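Local coordinates for protein TarM (Staphylococcus aureus subsp. aureus 21178, PDB 4X7R) that is a bacterial glycosyltransferase of the GT-B clan, with an added antiparallel beta-sheet region, and holds uridine-5'-diphosphate in this structure, at residues Lys106-Tyr111 and Tyr122-Lys127. The protein carries 1 engineered substitution. Residues are numbered along the deposited sequence; the frame is centred on the assembly and turned at random.
Sequences KGISRY and YIRKSK
Ser-109 and Ile-123 form the hydrogen-bonded antiparallel pair at the heart of this contact: Ser-109 N reaches Ile-123 O at 2.9 Å, and Ile-123 N returns a nearly straight bond to Ser-109 O. Packing is close on both faces. A chi1 of 171°, which sets CG opposite the backbone N, carries the Tyr-122 ring across strand 108-111, and its CE1 meets Ile-108 CG2 at 3.6 Å. The same ring also meets the extended Arg-110 chain obliquely; Tyr-122 CD1 lies 3.7 Å above the Arg-110 guanidinium plane, offset toward its rim, the two planes 57° apart. A salt bridge from Arg-110 NH1 to Glu-104 helps fix that group. On the other face Tyr-111 CE1 touches Ile-123 CD1 at 3.5 Å, with Leu-96 packing on both residues, while Ser-109 OG bonds to Glu-101. Lys-125 N donates to Gly-107 O at 2.8 Å, from 49° outside the carbonyl plane. Gly-107 has a positive phi that would press a side chain against the preceding carbonyl O; lacking one, its CA makes a CA-H...O contact of 3.4 Å with Lys-125 O. The loose side is the exposed Lys-106, Arg-124 and Lys-125: Lys-125 CB packs on Gly-107 O, but both lysine ends lead away. Strands 108-113 and 119-126 thus form a beta hairpin within the long antiparallel meander that supplements the two parallel-sheet domains of this GT-B protein.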
# COMPACT_ATOMS: atom_id res chain seq x y z
N LYS A 106 -9.04 22.44 -24.25
CA LYS A 106 -9.13 23.28 -23.07
C LYS A 106 -8.03 22.78 -22.13
O LYS A 106 -7.98 21.58 -21.83
CB LYS A 106 -10.53 23.19 -22.42
CG LYS A 106 -11.59 24.04 -23.14
CD LYS A 106 -13.00 23.74 -22.64
CE LYS A 106 -14.05 24.46 -23.46
NZ LYS A 106 -15.43 24.13 -23.00
N GLY A 107 -7.12 23.67 -21.76
CA GLY A 107 -5.99 23.33 -20.91
C GLY A 107 -4.72 23.00 -21.68
O GLY A 107 -3.62 23.21 -21.16
N ILE A 108 -4.85 22.49 -22.93
CA ILE A 108 -3.73 22.13 -23.80
C ILE A 108 -3.42 23.24 -24.82
O ILE A 108 -4.30 23.63 -25.58
CB ILE A 108 -3.93 20.73 -24.47
CG1 ILE A 108 -4.17 19.64 -23.40
CG2 ILE A 108 -2.73 20.37 -25.37
CD1 ILE A 108 -4.73 18.31 -23.91
N SER A 109 -2.16 23.72 -24.85
CA SER A 109 -1.71 24.74 -25.81
C SER A 109 -0.23 24.57 -26.18
O SER A 109 0.54 24.01 -25.40
CB SER A 109 -1.97 26.14 -25.28
OG SER A 109 -3.36 26.42 -25.22
N ARG A 110 0.15 25.06 -27.38
CA ARG A 110 1.53 25.03 -27.88
C ARG A 110 2.03 26.43 -28.17
O ARG A 110 1.23 27.32 -28.47
CB ARG A 110 1.70 24.09 -29.07
CG ARG A 110 1.67 22.62 -28.68
CD ARG A 110 1.66 21.71 -29.90
NE ARG A 110 1.56 20.30 -29.53
CZ ARG A 110 0.42 19.66 -29.32
NH1 ARG A 110 -0.75 20.28 -29.46
NH2 ARG A 110 0.43 18.38 -28.95
N TYR A 111 3.34 26.65 -28.01
CA TYR A 111 3.95 27.97 -28.17
C TYR A 111 5.09 27.94 -29.16
O TYR A 111 5.95 27.07 -29.06
CB TYR A 111 4.36 28.57 -26.80
CG TYR A 111 3.18 28.68 -25.85
CD1 TYR A 111 2.74 27.57 -25.13
CD2 TYR A 111 2.44 29.85 -25.76
CE1 TYR A 111 1.59 27.63 -24.34
CE2 TYR A 111 1.31 29.93 -24.95
CZ TYR A 111 0.89 28.82 -24.24
OH TYR A 111 -0.22 28.88 -23.43
N TYR A 122 4.94 23.35 -24.66
CA TYR A 122 3.70 22.61 -24.57
C TYR A 122 3.23 22.77 -23.12
O TYR A 122 3.97 22.46 -22.19
CB TYR A 122 3.94 21.13 -24.90
CG TYR A 122 2.76 20.24 -24.63
CD1 TYR A 122 1.79 20.01 -25.61
CD2 TYR A 122 2.63 19.56 -23.42
CE1 TYR A 122 0.71 19.16 -25.37
CE2 TYR A 122 1.55 18.72 -23.17
CZ TYR A 122 0.59 18.53 -24.15
OH TYR A 122 -0.47 17.69 -23.90
N ILE A 123 1.99 23.27 -22.94
CA ILE A 123 1.38 23.43 -21.62
C ILE A 123 0.08 22.62 -21.55
O ILE A 123 -0.76 22.76 -22.44
CB ILE A 123 1.16 24.92 -21.20
CG1 ILE A 123 2.48 25.74 -21.32
CG2 ILE A 123 0.56 24.99 -19.77
CD1 ILE A 123 2.41 27.19 -20.94
N ARG A 124 -0.06 21.78 -20.52
CA ARG A 124 -1.26 20.97 -20.27
C ARG A 124 -1.77 21.27 -18.85
O ARG A 124 -1.12 20.91 -17.86
CB ARG A 124 -0.96 19.47 -20.48
CG ARG A 124 -2.17 18.54 -20.37
CD ARG A 124 -1.79 17.17 -19.80
NE ARG A 124 -0.75 16.50 -20.59
CZ ARG A 124 0.20 15.71 -20.08
NH1 ARG A 124 0.24 15.47 -18.78
NH2 ARG A 124 1.11 15.17 -20.88
N LYS A 125 -2.96 21.91 -18.78
CA LYS A 125 -3.66 22.27 -17.54
C LYS A 125 -4.87 21.33 -17.32
O LYS A 125 -5.78 21.29 -18.16
CB LYS A 125 -4.16 23.74 -17.60
CG LYS A 125 -3.09 24.81 -17.48
CD LYS A 125 -3.70 26.19 -17.70
CE LYS A 125 -2.72 27.32 -17.53
NZ LYS A 125 -3.39 28.65 -17.57
N SER A 126 -4.87 20.59 -16.21
CA SER A 126 -5.97 19.68 -15.83
C SER A 126 -6.19 19.79 -14.32
O SER A 126 -5.28 19.46 -13.55
CB SER A 126 -5.68 18.24 -16.27
OG SER A 126 -4.85 17.52 -15.37
N LYS A 127 -7.39 20.27 -13.91
CA LYS A 127 -7.80 20.50 -12.52
C LYS A 127 -6.88 21.54 -11.84
O LYS A 127 -6.86 22.71 -12.25
CB LYS A 127 -7.88 19.17 -11.72
CG LYS A 127 -9.21 18.45 -11.83
CD LYS A 127 -9.14 17.09 -11.16
CE LYS A 127 -10.50 16.48 -10.92
NZ LYS A 127 -10.40 15.19 -10.19